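Local structure of penicillin-binding 1 transmembrane protein MrcA (Nitrosomonas europaea ATCC 19718, 3D0F) at residues V49-F52 with T58-I61; A69-F72 with K78-E81; K93-E96 with W100-V103. The protein probably polymerises lipid-linked glycan chains and cross-links their peptides in peptidoglycan synthesis, this chain being its OB-like domain. One frame throughout, in Å; residues are numbered along the deposited sequence.

Interaction 1 of 3, residues V49-F52 with T58-I61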
# COMPACT_ATOMS: atom_id res chain seq x y z
N VAL A 49 -1.11 15.31 13.99
CA VAL A 49 -0.55 14.04 14.41
C VAL A 49 0.72 13.82 13.58
O VAL A 49 0.67 13.91 12.33
CB VAL A 49 -1.56 12.91 14.15
CG1 VAL A 49 -0.91 11.55 14.31
CG2 VAL A 49 -2.81 13.12 15.03
N GLU A 50 1.83 13.53 14.26
CA GLU A 50 3.07 13.11 13.58
C GLU A 50 3.16 11.59 13.75
O GLU A 50 2.99 11.09 14.86
CB GLU A 50 4.30 13.75 14.24
CG GLU A 50 4.35 15.24 14.07
CD GLU A 50 5.75 15.84 13.96
OE1 GLU A 50 6.77 15.19 14.29
OE2 GLU A 50 5.80 17.03 13.52
N ALA A 51 3.44 10.88 12.67
CA ALA A 51 3.53 9.43 12.70
C ALA A 51 4.69 8.93 11.84
O ALA A 51 5.02 9.56 10.82
CB ALA A 51 2.18 8.80 12.27
N PHE A 52 5.30 7.83 12.24
CA PHE A 52 6.42 7.21 11.54
C PHE A 52 5.91 6.02 10.74
O PHE A 52 5.20 5.17 11.27
CB PHE A 52 7.46 6.72 12.57
CG PHE A 52 8.70 6.12 11.96
CD1 PHE A 52 9.78 6.93 11.68
CD2 PHE A 52 8.81 4.76 11.77
CE1 PHE A 52 10.97 6.39 11.14
CE2 PHE A 52 9.98 4.21 11.19
CZ PHE A 52 11.05 5.04 10.90
N THR A 58 8.63 10.34 8.46
CA THR A 58 7.72 10.85 9.48
C THR A 58 6.78 11.78 8.73
O THR A 58 7.19 12.67 7.97
CB THR A 58 8.43 11.55 10.63
OG1 THR A 58 9.29 10.62 11.33
CG2 THR A 58 7.40 12.12 11.63
N ILE A 59 5.51 11.49 8.87
CA ILE A 59 4.45 12.28 8.21
C ILE A 59 3.70 13.10 9.27
O ILE A 59 3.71 12.76 10.44
CB ILE A 59 3.43 11.39 7.43
CG1 ILE A 59 2.75 10.33 8.33
CG2 ILE A 59 4.13 10.68 6.23
CD1 ILE A 59 1.62 9.54 7.65
N ARG A 60 3.09 14.19 8.80
CA ARG A 60 2.28 15.06 9.63
C ARG A 60 0.87 15.11 9.04
O ARG A 60 0.70 15.56 7.88
CB ARG A 60 2.90 16.46 9.71
CG ARG A 60 2.40 17.31 10.84
CD ARG A 60 3.38 18.53 11.03
NE ARG A 60 3.07 19.31 12.20
CZ ARG A 60 2.25 20.34 12.23
NH1 ARG A 60 1.59 20.76 11.13
NH2 ARG A 60 2.05 20.96 13.39
N ILE A 61 -0.13 14.74 9.84
CA ILE A 61 -1.55 14.68 9.42
C ILE A 61 -2.25 15.84 10.11
O ILE A 61 -2.14 15.99 11.33
CB ILE A 61 -2.22 13.34 9.76
CG1 ILE A 61 -1.38 12.20 9.15
CG2 ILE A 61 -3.69 13.27 9.23
CD1 ILE A 61 -1.28 10.97 10.05

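Interaction 2 of 3, residues A69-F72 with K78-E81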
# COMPACT_ATOMS: atom_id res chain seq x y z
N ALA A 69 -10.93 10.71 12.33
CA ALA A 69 -10.41 10.32 13.64
C ALA A 69 -10.75 11.27 14.81
O ALA A 69 -10.21 11.16 15.92
CB ALA A 69 -8.88 10.11 13.53
N HIS A 70 -11.61 12.26 14.54
CA HIS A 70 -11.89 13.37 15.47
C HIS A 70 -12.09 12.99 16.94
O HIS A 70 -11.49 13.61 17.84
CB HIS A 70 -13.05 14.25 14.95
CG HIS A 70 -14.40 13.58 14.84
ND1 HIS A 70 -14.73 12.67 13.86
CD2 HIS A 70 -15.55 13.77 15.56
CE1 HIS A 70 -15.99 12.27 14.01
NE2 HIS A 70 -16.51 12.93 15.03
N ARG A 71 -12.83 11.93 17.16
CA ARG A 71 -13.25 11.56 18.52
C ARG A 71 -12.08 11.02 19.29
O ARG A 71 -12.04 11.12 20.50
CB ARG A 71 -14.36 10.56 18.43
CG ARG A 71 -15.59 11.21 17.80
CD ARG A 71 -16.68 10.25 17.43
NE ARG A 71 -16.81 9.08 18.29
CZ ARG A 71 -17.20 9.09 19.56
NH1 ARG A 71 -17.47 10.23 20.19
NH2 ARG A 71 -17.31 7.94 20.21
N PHE A 72 -11.12 10.46 18.56
CA PHE A 72 -9.89 9.96 19.16
C PHE A 72 -8.79 10.98 19.35
O PHE A 72 -7.72 10.63 19.82
CB PHE A 72 -9.43 8.74 18.35
CG PHE A 72 -10.39 7.60 18.47
CD1 PHE A 72 -11.55 7.54 17.71
CD2 PHE A 72 -10.18 6.62 19.43
CE1 PHE A 72 -12.44 6.49 17.89
CE2 PHE A 72 -11.08 5.57 19.61
CZ PHE A 72 -12.20 5.52 18.83
N LYS A 78 -15.38 9.50 27.28
CA LYS A 78 -15.81 8.14 27.00
C LYS A 78 -14.76 7.33 26.26
O LYS A 78 -14.67 6.12 26.43
CB LYS A 78 -17.08 8.13 26.16
CG LYS A 78 -18.31 8.66 26.88
CD LYS A 78 -19.44 8.92 25.89
CE LYS A 78 -20.61 9.64 26.54
NZ LYS A 78 -21.77 9.67 25.59
N ILE A 79 -13.97 7.99 25.43
CA ILE A 79 -12.90 7.30 24.72
C ILE A 79 -11.71 7.08 25.66
O ILE A 79 -11.08 6.03 25.63
CB ILE A 79 -12.54 8.06 23.44
CG1 ILE A 79 -13.68 7.83 22.43
CG2 ILE A 79 -11.20 7.55 22.84
CD1 ILE A 79 -13.83 8.89 21.49
N GLY A 80 -11.41 8.06 26.51
CA GLY A 80 -10.32 7.90 27.49
C GLY A 80 -9.00 7.55 26.84
O GLY A 80 -8.69 8.10 25.79
N GLU A 81 -8.22 6.61 27.42
CA GLU A 81 -6.90 6.26 26.84
C GLU A 81 -6.97 5.35 25.60
O GLU A 81 -5.92 4.96 25.08
CB GLU A 81 -5.93 5.66 27.89
CG GLU A 81 -5.37 6.64 28.92
CD GLU A 81 -4.15 7.48 28.43
OE1 GLU A 81 -2.97 7.00 28.53
OE2 GLU A 81 -4.39 8.63 27.97

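Interaction 3 of 3, residues K93-E96 with W100-V103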
# COMPACT_ATOMS: atom_id res chain seq x y z
N LYS A 93 -3.33 6.87 4.75
CA LYS A 93 -3.35 6.82 3.29
C LYS A 93 -3.11 8.24 2.76
O LYS A 93 -3.69 9.20 3.27
CB LYS A 93 -4.72 6.32 2.85
CG LYS A 93 -4.90 6.06 1.36
CD LYS A 93 -6.28 5.51 1.07
CE LYS A 93 -6.61 5.43 -0.39
NZ LYS A 93 -5.53 5.11 -1.30
N LYS A 94 -2.41 8.32 1.63
CA LYS A 94 -2.09 9.58 0.99
C LYS A 94 -3.19 9.89 -0.02
O LYS A 94 -3.50 9.05 -0.90
CB LYS A 94 -0.72 9.49 0.34
CG LYS A 94 -0.17 10.84 -0.11
CD LYS A 94 1.18 10.66 -0.77
CE LYS A 94 1.94 11.95 -0.89
NZ LYS A 94 3.14 11.72 -1.73
N THR A 95 -3.81 11.06 0.08
CA THR A 95 -4.84 11.43 -0.87
C THR A 95 -4.23 11.85 -2.21
O THR A 95 -3.02 12.08 -2.34
CB THR A 95 -5.67 12.57 -0.36
OG1 THR A 95 -4.85 13.75 -0.40
CG2 THR A 95 -6.22 12.30 1.07
N GLU A 96 -5.07 11.97 -3.25
CA GLU A 96 -4.57 12.37 -4.56
C GLU A 96 -4.06 13.82 -4.56
O GLU A 96 -3.34 14.23 -5.47
CB GLU A 96 -5.66 12.25 -5.63
CG GLU A 96 -6.09 10.84 -5.95
CD GLU A 96 -7.26 10.80 -6.92
OE1 GLU A 96 -8.09 9.88 -6.81
OE2 GLU A 96 -7.35 11.70 -7.79
N TRP A 100 -1.68 13.28 3.84
CA TRP A 100 -1.99 12.03 4.48
C TRP A 100 -3.25 12.15 5.31
O TRP A 100 -3.53 13.20 5.87
CB TRP A 100 -0.82 11.58 5.37
CG TRP A 100 0.39 11.16 4.53
CD1 TRP A 100 1.39 11.96 4.10
CD2 TRP A 100 0.68 9.85 4.02
NE1 TRP A 100 2.27 11.25 3.32
CE2 TRP A 100 1.87 9.94 3.28
CE3 TRP A 100 0.03 8.62 4.09
CZ2 TRP A 100 2.43 8.85 2.62
CZ3 TRP A 100 0.63 7.52 3.46
CH2 TRP A 100 1.79 7.66 2.72
N GLN A 101 -3.99 11.04 5.41
CA GLN A 101 -5.16 10.94 6.24
C GLN A 101 -5.11 9.69 7.10
O GLN A 101 -4.58 8.65 6.68
CB GLN A 101 -6.41 10.92 5.35
CG GLN A 101 -6.46 9.69 4.46
CD GLN A 101 -7.46 9.71 3.33
OE1 GLN A 101 -7.27 9.00 2.34
NE2 GLN A 101 -8.54 10.47 3.48
N ILE A 102 -5.69 9.78 8.31
CA ILE A 102 -5.85 8.62 9.20
C ILE A 102 -7.12 7.89 8.79
O ILE A 102 -8.25 8.45 8.75
CB ILE A 102 -5.94 9.03 10.65
CG1 ILE A 102 -4.67 9.77 11.10
CG2 ILE A 102 -6.24 7.78 11.49
CD1 ILE A 102 -4.67 10.25 12.56
N VAL A 103 -6.91 6.64 8.43
CA VAL A 103 -7.98 5.75 7.98
C VAL A 103 -7.96 4.43 8.78
O VAL A 103 -7.30 4.31 9.79
CB VAL A 103 -7.80 5.47 6.47
CG1 VAL A 103 -7.92 6.76 5.68
CG2 VAL A 103 -6.48 4.75 6.16

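Interaction 1 of 3, residues V49-F52 with T58-I61
Residues V49-F52 and T58-I61 run antiparallel, their short axes 4.6 Å apart at closest approach and their N-to-C directions 154° from each other. V49 and I61 form one hydrogen-bonded pair, with V49 N to I61 O at 2.9 Å and I61 N to V49 O at 2.7 Å. A51 and I59 form the next, A51 N reaching I59 O at 2.9 Å and I59 N reaching A51 O at 2.8 Å. E50-R60 and F52-T58 are the non-hydrogen-bonded pairs that alternate with them. The CA-H groups of E50, T58 and R60 add contacts to I59 O, A51 O and V49 O, each of which also accepts an N-H. The two segments are the arms of a beta hairpin made by strands 48-53 and 58-61 in the OB-like domain, with strand 58-61 at the edge of the chain's antiparallel sheet and strand 37-45 flanking 48-53 on its other side. V49, A51, I59 and I61 face the apolar interior, where I59 and I61 meet W100 and V92. CG1 of I59 sits between the backbone N and the carbonyl carbon (chi1 58°), which brings it to 3.5 Å from A51 O, with A51 CB further off. The side chains of E50, F52, T58 and R60 occupy the other face. There the E50 carboxylate and R60 guanidinium planes stand almost perpendicular, and OE2 of E50 approaches the guanidinium edge in its plane, giving a long salt bridge to R60 NE of 3.8 Å. T58 OG1 lies at the edge of the F52 ring, 3.7 Å from CD1, while the F52 side chain also packs on L23 of the second subunit.

Interaction 2 of 3, residues A69-F72 with K78-E81
R71, F72 and I79 meet where two loop segments of the same connection come together, their nearest CA atoms, those of F72 and I79, lying 6.9 Å apart; A69-F72 is a hydrogen-bonded beta turn, near type I, closed by F72 N to A69 O at 2.9 Å. I79 carries the contact with two diverging branches, one against R71 and one against F72. Its CD1 comes 3.0 Å from R71 O, a tight approach of methyl to carbonyl, and this oxygen also has a hydrogen bond with S74 OG. The same methyl is 3.5 Å from R71 CB and lies over one face of the guanidinium, offset toward the rim. The bend of the arginine at chi3 (32°) folds the guanidinium back over it. The second branch, I79 CG2, is 3.7 Å from F72 CD2; CG1, the root of the first, lies over one face of the phenylalanine ring. R71 NH1 also forms a salt bridge with D76 OD2, which ties the arginine to the chain between the two segments. F72 makes an edge-to-face contact with Y4 of the second subunit. The contact thus joins the A69-F72 turn to a later part of the long connection between strands 58-61 and 88-94 of the OB-like domain, beside the subunit interface.

Interaction 3 of 3, residues K93-E96 with W100-V103
With its CG anti to the backbone N (chi1 -168°) and the chain extended beyond, K94 crosses the indole face of W100 at a slant. The tryptophan's chi1 of -70° turns its indole back toward 93-96, where CE3 comes 3.4 Å from K93 C. K94 CB stands over the six-membered ring in a CH-pi contact, 3.7 Å from the centroid and only 1° off the ring normal. Further out, K94 CD is 4.0 Å from W100 CZ2, before the amino end leads away. On the opposite face of the hairpin from K94 and W100, the side chain of Q101 lies beside that of K93, pointing the same way. In the conformer described, its amide also meets the methyl of T95, CG2 being 3.7 Å from Q101 CD, though a second conformer makes these amide contacts provisional. V103 CG2 approaches K93 CB at 4.1 Å. In the backbone, K93 and Q101 form a hydrogen-bonded antiparallel pair, K93 N to Q101 O at 2.9 Å and Q101 N to K93 O at 2.8 Å. In the turn beyond, T95 OG1 bonds to S99 O. The contact joins strands 88-94 and 100-103 as a hairpin at one margin of the sheet, continued by backbone bonding of V103 with R91, while K93 packs on D35 and V103 on I36.

In the fold
Interactions 1 and 3 are both antiparallel hairpins in one sheet, at its opposite outermost strands within this chain, 58-61 and 100-103. Their centres are about 11 Å apart, and these two outer strands meet, I61 also packing on I102, so the edges approach each other as in a curved barrel-like sheet. Interaction 1 is largely buried, whereas interaction 3 lies at the surface and sets one lysine over an indole on one face, and a lysine chain beside a glutamine on the other. Interaction 2 holds no strand; it packs within the long loop, partly buried, through one isoleucine against an arginine and a phenylalanine, without backbone pairing. A69 touches I102 of interaction 3, and both these contacts reach the second subunit.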